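Local coordinates for protein TBC1 domain family member 22A (PDB 2QFZ) that probably acts as a GTPase-activating protein for Rab-family GTPases through its TBC domain, the part of the protein held in this chain, at residues A[56-59]-A[60-64]; A[68-71]-A[72-75]; A[75-78]-A[79-83]. All coordinates share one frame; numbering follows the deposited sequence.

Interaction 1 of 3, residues A[56-59]-A[60-64]; sequences RPMT and WKLLS
The backbone N-H of Trp60 meets Arg56 O at 2.9 Å, and the bond is nearly straight at 173°. It ties the first turn of helix 56-63 to the second. Three more i to i+4 bonds run beside it: Lys61 N to Pro57 O, Leu62 N to Met58 O and Leu63 N to Thr59 O. The side chains of Arg56 and Trp60 lie side by side and point the same way. Arg56 CG sits over one face of the indole, 3.8 Å from the centroid of the five-membered ring, in a CH-pi contact. The Arg56 chain is extended as far as CD and bends only at chi3, -88°. That bend carries the guanidinium past the ring, with the two planes 65° apart. Arg56 NE and Trp60 NE1 then share OD1 of Asp268, by salt bridge and hydrogen bond.

Most of this contact is buried in the all-helical Rab-GAP TBC domain, where helices 25-34, 40-47 and 150-162 pack on it. Lys61 runs extended over its own helix, its CG 3.3 Å from Pro57 O, and its amine pairs with Asp190 in a salt bridge and with Phe161 in a cation-pi contact. On other flanks, Met58 CG lies 4.1 Å from Leu62 CD1. Thr59 CG2 lies 3.7 Å from Leu63 CD1, while Thr59 OG1 turns back to hydrogen-bond Val55 O.

Interaction 2 of 3, residues A[68-71]-A[72-75]; sequences PANV and DRRP
Arg74 leaves its backbone with chi1 at -69° and stays extended from CG to NE, which lays the chain back along the loop residues 68-71. Its guanidinium thereby reaches two carbonyls in succession. NE donates to Pro68 O at 2.9 Å, nearly in line with that C=O. NH2 donates to Ala69 O, also at 2.9 Å, but from above the carbonyl plane. Both oxygens lie near the guanidinium edge, tilted out of its plane by 22° and 25°. Val71 CG2 packs over one face, 3.7 Å from Arg74 NH2. The same group reaches beyond the loop: NH1 bonds to Leu33 O and NH2 to Thr38 OG1. These bonds fix the guanidinium between the loop and the chain around residues 33-38.

Backbone bonds close the turn. Asn70 O accepts Arg73 N at 3.1 Å, and Val71 O accepts Arg74 N at 3.2 Å. The Asn70 side chain contributes OD1, which accepts weak bonds from the N-H groups two and three residues on, Asp72 N and Arg73 N, the latter at 3.5 Å. Its ND2 is held by Asn37 OD1. Arg73 bends at chi3 and crosses Pro68, with NH1 3.8 Å from Pro68 CB. The bond from Asp72 N to Asn70 OD1 makes a weak Asx turn where the loop leads into helix 74-91 of the TBC domain.

Interaction 3 of 3, residues A[75-78]-A[79-83]; sequences PATL and QRKQK
Leu78 and Gln82 meet across one turn of helix, with Gln82 NE2 3.5 Å from Leu78 CG. This is the early part of helix 74-91 in the all-helical TBC domain, and the contacts here join residues four apart. The two side chains cross at an angle. Leu78 turns CG away from its own N (chi1 -167°), and CD1 also approaches the Gln82 amide, 3.7 Å from NE2. The Gln82 chain is extended, and its CB and CG pass close to Leu78 O. The amide end is therefore laid against leucine carbons.

On a neighbouring flank, Thr77 and Lys81 lie side by side and point the same way. The methyl CG2 of Thr77 rests 3.8 Å from Lys81 CE, and the lysine chain is straight beyond CG. Farther round, Arg80 lies along Ala76. Its CG comes within 3.1 Å of Ala76 O, and the chain bends at chi3, bringing NH1 to 3.8 Å from Ala76 CB. The backbone bonds are regular: Gln79 N, Arg80 N and Lys81 N each bond to the carbonyl four residues before. Gln82 N does the same, reaching Leu78 O at 2.9 Å with an N-H...O angle of 164°.

Polar partners beyond these residues position the side chains. Lys81 NZ hydrogen-bonds to Tyr66 O, in the loop that precedes the helix, and Thr77 OG1 bonds back to Arg73 O, one turn earlier. Both groups find a polar partner this way, apart from the methyl-to-methylene contact. Gln82 NE2, the atom that lies against Leu78 CG, donates a hydrogen bond to OD1 of Asp190 on helix 181-200.

How the interactions relate
Interaction 1 is a buried contact, while interactions 2 and 3 lie at the surface, their centres about 25 and 24 Å from the centre of the chain. Interactions 1 and 3 are turns of successive helices, 56-63 and 74-91. Interaction 2 takes in the loop between them and the beginning of the second helix, and it shares Pro75 with interaction 3. Leu62 of interaction 1 packs on Pro68 and Arg74 of interaction 2, and Pro68 also touches Thr77 of interaction 3. The chemistry shifts accordingly: an aromatic face and basic groups paired with acids in the first, a guanidinium gripping loop carbonyls in the second, and methyl-to-methylene and amide packing in the third. Asp190 serves both Lys61 and Gln82.

Interaction 1 of 3, residues A[56-59]-A[60-64]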
# COMPACT_ATOMS: atom_id res chain seq x y z
N ARG A 56 -6.67 5.68 13.20
CA ARG A 56 -6.31 5.17 11.88
C ARG A 56 -6.83 3.75 11.64
O ARG A 56 -7.44 3.51 10.62
CB ARG A 56 -4.80 5.32 11.56
CG ARG A 56 -4.43 4.88 10.19
CD ARG A 56 -2.91 4.96 9.94
NE ARG A 56 -2.47 6.27 9.45
CZ ARG A 56 -1.47 6.99 9.95
NH1 ARG A 56 -0.79 6.59 11.00
NH2 ARG A 56 -1.17 8.15 9.38
N PRO A 57 -6.63 2.81 12.58
CA PRO A 57 -7.17 1.48 12.35
C PRO A 57 -8.66 1.43 12.00
O PRO A 57 -9.03 0.78 11.01
CB PRO A 57 -6.88 0.75 13.69
CG PRO A 57 -5.63 1.49 14.19
CD PRO A 57 -5.96 2.90 13.89
N MET A 58 -9.53 2.05 12.79
CA MET A 58 -10.98 2.01 12.44
C MET A 58 -11.31 2.83 11.16
O MET A 58 -12.22 2.47 10.40
CB MET A 58 -11.81 2.51 13.62
CG MET A 58 -13.35 2.51 13.42
SD MET A 58 -14.11 0.95 12.88
CE MET A 58 -13.70 -0.15 14.26
N THR A 59 -10.64 3.97 10.97
CA THR A 59 -10.83 4.75 9.74
C THR A 59 -10.50 3.91 8.48
O THR A 59 -11.32 3.81 7.58
CB THR A 59 -10.06 6.08 9.77
OG1 THR A 59 -10.45 6.84 10.91
CG2 THR A 59 -10.35 6.94 8.51
N TRP A 60 -9.32 3.29 8.43
CA TRP A 60 -8.98 2.39 7.32
C TRP A 60 -10.01 1.28 7.10
O TRP A 60 -10.40 0.96 5.94
CB TRP A 60 -7.60 1.76 7.54
CG TRP A 60 -6.45 2.64 7.19
CD1 TRP A 60 -6.43 3.98 7.15
CD2 TRP A 60 -5.11 2.21 6.87
NE1 TRP A 60 -5.19 4.44 6.77
CE2 TRP A 60 -4.36 3.37 6.60
CE3 TRP A 60 -4.51 0.96 6.69
CZ2 TRP A 60 -3.02 3.33 6.20
CZ3 TRP A 60 -3.17 0.91 6.31
CH2 TRP A 60 -2.44 2.09 6.08
N LYS A 61 -10.46 0.67 8.18
CA LYS A 61 -11.52 -0.32 8.10
C LYS A 61 -12.82 0.20 7.51
O LYS A 61 -13.47 -0.51 6.73
CB LYS A 61 -11.78 -0.99 9.43
CG LYS A 61 -10.63 -1.88 9.85
CD LYS A 61 -10.86 -2.51 11.24
CE LYS A 61 -9.53 -2.80 11.88
NZ LYS A 61 -9.72 -3.64 13.09
N LEU A 62 -13.21 1.42 7.85
CA LEU A 62 -14.43 1.98 7.28
C LEU A 62 -14.28 2.42 5.81
O LEU A 62 -15.18 2.16 4.99
CB LEU A 62 -14.98 3.14 8.10
CG LEU A 62 -15.53 2.72 9.45
CD1 LEU A 62 -15.67 3.96 10.36
CD2 LEU A 62 -16.89 1.94 9.28
N LEU A 63 -13.16 3.07 5.50
CA LEU A 63 -12.91 3.61 4.17
C LEU A 63 -12.70 2.50 3.14
O LEU A 63 -13.07 2.66 2.00
CB LEU A 63 -11.72 4.58 4.18
CG LEU A 63 -11.89 5.96 4.80
CD1 LEU A 63 -10.56 6.73 4.79
CD2 LEU A 63 -12.95 6.72 4.06
N SER A 64 -12.15 1.36 3.56
CA SER A 64 -12.03 0.21 2.69
C SER A 64 -13.31 -0.61 2.53
O SER A 64 -13.33 -1.56 1.75
CB SER A 64 -11.00 -0.74 3.24
OG SER A 64 -11.56 -1.37 4.39

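Interaction 2 of 3, residues A[68-71]-A[72-75]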
# COMPACT_ATOMS: atom_id res chain seq x y z
N PRO A 68 -19.06 -1.72 8.27
CA PRO A 68 -20.21 -0.86 7.92
C PRO A 68 -20.21 0.48 8.61
O PRO A 68 -19.68 0.60 9.73
CB PRO A 68 -21.42 -1.70 8.36
CG PRO A 68 -20.89 -2.67 9.35
CD PRO A 68 -19.47 -2.91 9.03
N ALA A 69 -20.77 1.47 7.91
CA ALA A 69 -20.94 2.83 8.41
C ALA A 69 -21.86 2.89 9.63
O ALA A 69 -21.66 3.72 10.52
CB ALA A 69 -21.51 3.71 7.30
N ASN A 70 -22.85 2.00 9.67
CA ASN A 70 -23.77 1.92 10.81
C ASN A 70 -23.11 1.28 12.05
O ASN A 70 -22.68 0.10 12.04
CB ASN A 70 -25.05 1.17 10.44
CG ASN A 70 -26.08 1.26 11.56
OD1 ASN A 70 -26.07 0.45 12.44
ND2 ASN A 70 -26.88 2.33 11.58
N VAL A 71 -23.01 2.07 13.12
CA VAL A 71 -22.19 1.69 14.27
C VAL A 71 -22.68 0.39 14.91
O VAL A 71 -21.88 -0.45 15.27
CB VAL A 71 -22.16 2.81 15.36
CG1 VAL A 71 -21.38 2.34 16.61
CG2 VAL A 71 -21.56 4.05 14.79
N ASP A 72 -24.01 0.22 15.03
CA ASP A 72 -24.53 -0.97 15.72
C ASP A 72 -24.36 -2.26 14.93
O ASP A 72 -24.38 -3.32 15.52
CB ASP A 72 -26.00 -0.82 16.17
CG ASP A 72 -26.39 -1.84 17.26
OD1 ASP A 72 -25.72 -1.88 18.32
OD2 ASP A 72 -27.35 -2.61 17.06
N ARG A 73 -24.15 -2.18 13.62
CA ARG A 73 -23.88 -3.39 12.82
C ARG A 73 -22.42 -3.89 12.90
O ARG A 73 -22.15 -5.06 12.59
CB ARG A 73 -24.25 -3.18 11.36
CG ARG A 73 -25.74 -3.01 11.08
CD ARG A 73 -25.94 -2.57 9.62
NE ARG A 73 -26.00 -3.69 8.67
CZ ARG A 73 -25.48 -3.69 7.43
NH1 ARG A 73 -24.81 -2.63 6.97
NH2 ARG A 73 -25.61 -4.78 6.66
N ARG A 74 -21.50 -3.03 13.35
CA ARG A 74 -20.06 -3.29 13.21
C ARG A 74 -19.56 -4.49 13.93
O ARG A 74 -18.81 -5.28 13.34
CB ARG A 74 -19.24 -2.07 13.66
CG ARG A 74 -19.40 -0.93 12.75
CD ARG A 74 -18.66 0.24 13.21
NE ARG A 74 -19.06 1.40 12.43
CZ ARG A 74 -18.73 2.64 12.73
NH1 ARG A 74 -17.98 2.90 13.79
NH2 ARG A 74 -19.15 3.61 11.99
N PRO A 75 -19.95 -4.66 15.23
CA PRO A 75 -19.41 -5.79 16.01
C PRO A 75 -19.76 -7.16 15.42
O PRO A 75 -18.90 -8.02 15.36
CB PRO A 75 -20.05 -5.61 17.40
CG PRO A 75 -20.59 -4.20 17.42
CD PRO A 75 -20.90 -3.84 16.02

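Interaction 3 of 3, residues A[75-78]-A[79-83]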
# COMPACT_ATOMS: atom_id res chain seq x y z
N PRO A 75 -19.95 -4.66 15.23
CA PRO A 75 -19.41 -5.79 16.01
C PRO A 75 -19.76 -7.16 15.42
O PRO A 75 -18.90 -8.02 15.36
CB PRO A 75 -20.05 -5.61 17.40
CG PRO A 75 -20.59 -4.20 17.42
CD PRO A 75 -20.90 -3.84 16.02
N ALA A 76 -21.02 -7.34 15.01
CA ALA A 76 -21.48 -8.60 14.39
C ALA A 76 -20.79 -8.86 13.05
O ALA A 76 -20.36 -9.97 12.78
CB ALA A 76 -23.03 -8.59 14.18
N THR A 77 -20.67 -7.81 12.22
CA THR A 77 -19.98 -7.93 10.97
C THR A 77 -18.49 -8.32 11.13
O THR A 77 -17.96 -9.18 10.42
CB THR A 77 -20.06 -6.62 10.15
OG1 THR A 77 -21.42 -6.26 9.93
CG2 THR A 77 -19.38 -6.80 8.81
N LEU A 78 -17.82 -7.66 12.05
CA LEU A 78 -16.41 -7.98 12.35
C LEU A 78 -16.26 -9.41 12.82
O LEU A 78 -15.42 -10.15 12.34
CB LEU A 78 -15.89 -7.00 13.42
CG LEU A 78 -14.37 -6.92 13.67
CD1 LEU A 78 -13.66 -6.64 12.40
CD2 LEU A 78 -14.06 -5.86 14.72
N GLN A 79 -17.03 -9.80 13.83
CA GLN A 79 -16.94 -11.17 14.28
C GLN A 79 -17.25 -12.17 13.15
O GLN A 79 -16.58 -13.17 13.01
CB GLN A 79 -17.87 -11.44 15.48
CG GLN A 79 -17.51 -12.75 16.15
CD GLN A 79 -18.60 -13.33 17.07
OE1 GLN A 79 -19.78 -13.41 16.69
NE2 GLN A 79 -18.20 -13.77 18.27
N ARG A 80 -18.25 -11.91 12.34
CA ARG A 80 -18.57 -12.89 11.27
C ARG A 80 -17.48 -12.96 10.19
O ARG A 80 -17.12 -14.05 9.76
CB ARG A 80 -19.96 -12.63 10.69
CG ARG A 80 -21.00 -12.85 11.79
CD ARG A 80 -22.34 -13.07 11.34
NE ARG A 80 -23.26 -11.95 11.47
CZ ARG A 80 -24.45 -11.98 12.10
NH1 ARG A 80 -25.21 -10.91 12.10
NH2 ARG A 80 -24.86 -13.04 12.76
N LYS A 81 -16.91 -11.81 9.80
CA LYS A 81 -15.80 -11.83 8.80
C LYS A 81 -14.55 -12.48 9.36
O LYS A 81 -13.86 -13.21 8.67
CB LYS A 81 -15.52 -10.43 8.27
CG LYS A 81 -16.62 -9.88 7.39
CD LYS A 81 -16.22 -8.58 6.75
CE LYS A 81 -17.32 -7.99 5.89
NZ LYS A 81 -16.92 -6.69 5.23
N GLN A 82 -14.25 -12.25 10.64
CA GLN A 82 -13.13 -12.92 11.25
C GLN A 82 -13.34 -14.45 11.28
O GLN A 82 -12.44 -15.20 10.90
CB GLN A 82 -12.87 -12.38 12.66
CG GLN A 82 -12.15 -11.01 12.69
CD GLN A 82 -12.35 -10.29 13.99
OE1 GLN A 82 -13.11 -10.73 14.86
NE2 GLN A 82 -11.66 -9.16 14.13
N LYS A 83 -14.52 -14.91 11.70
CA LYS A 83 -14.81 -16.35 11.68
C LYS A 83 -14.69 -16.94 10.28
O LYS A 83 -14.25 -18.05 10.13
CB LYS A 83 -16.22 -16.62 12.21
CG LYS A 83 -16.32 -16.40 13.71
CD LYS A 83 -17.66 -16.82 14.26
CE LYS A 83 -17.72 -16.52 15.73
NZ LYS A 83 -16.56 -17.13 16.47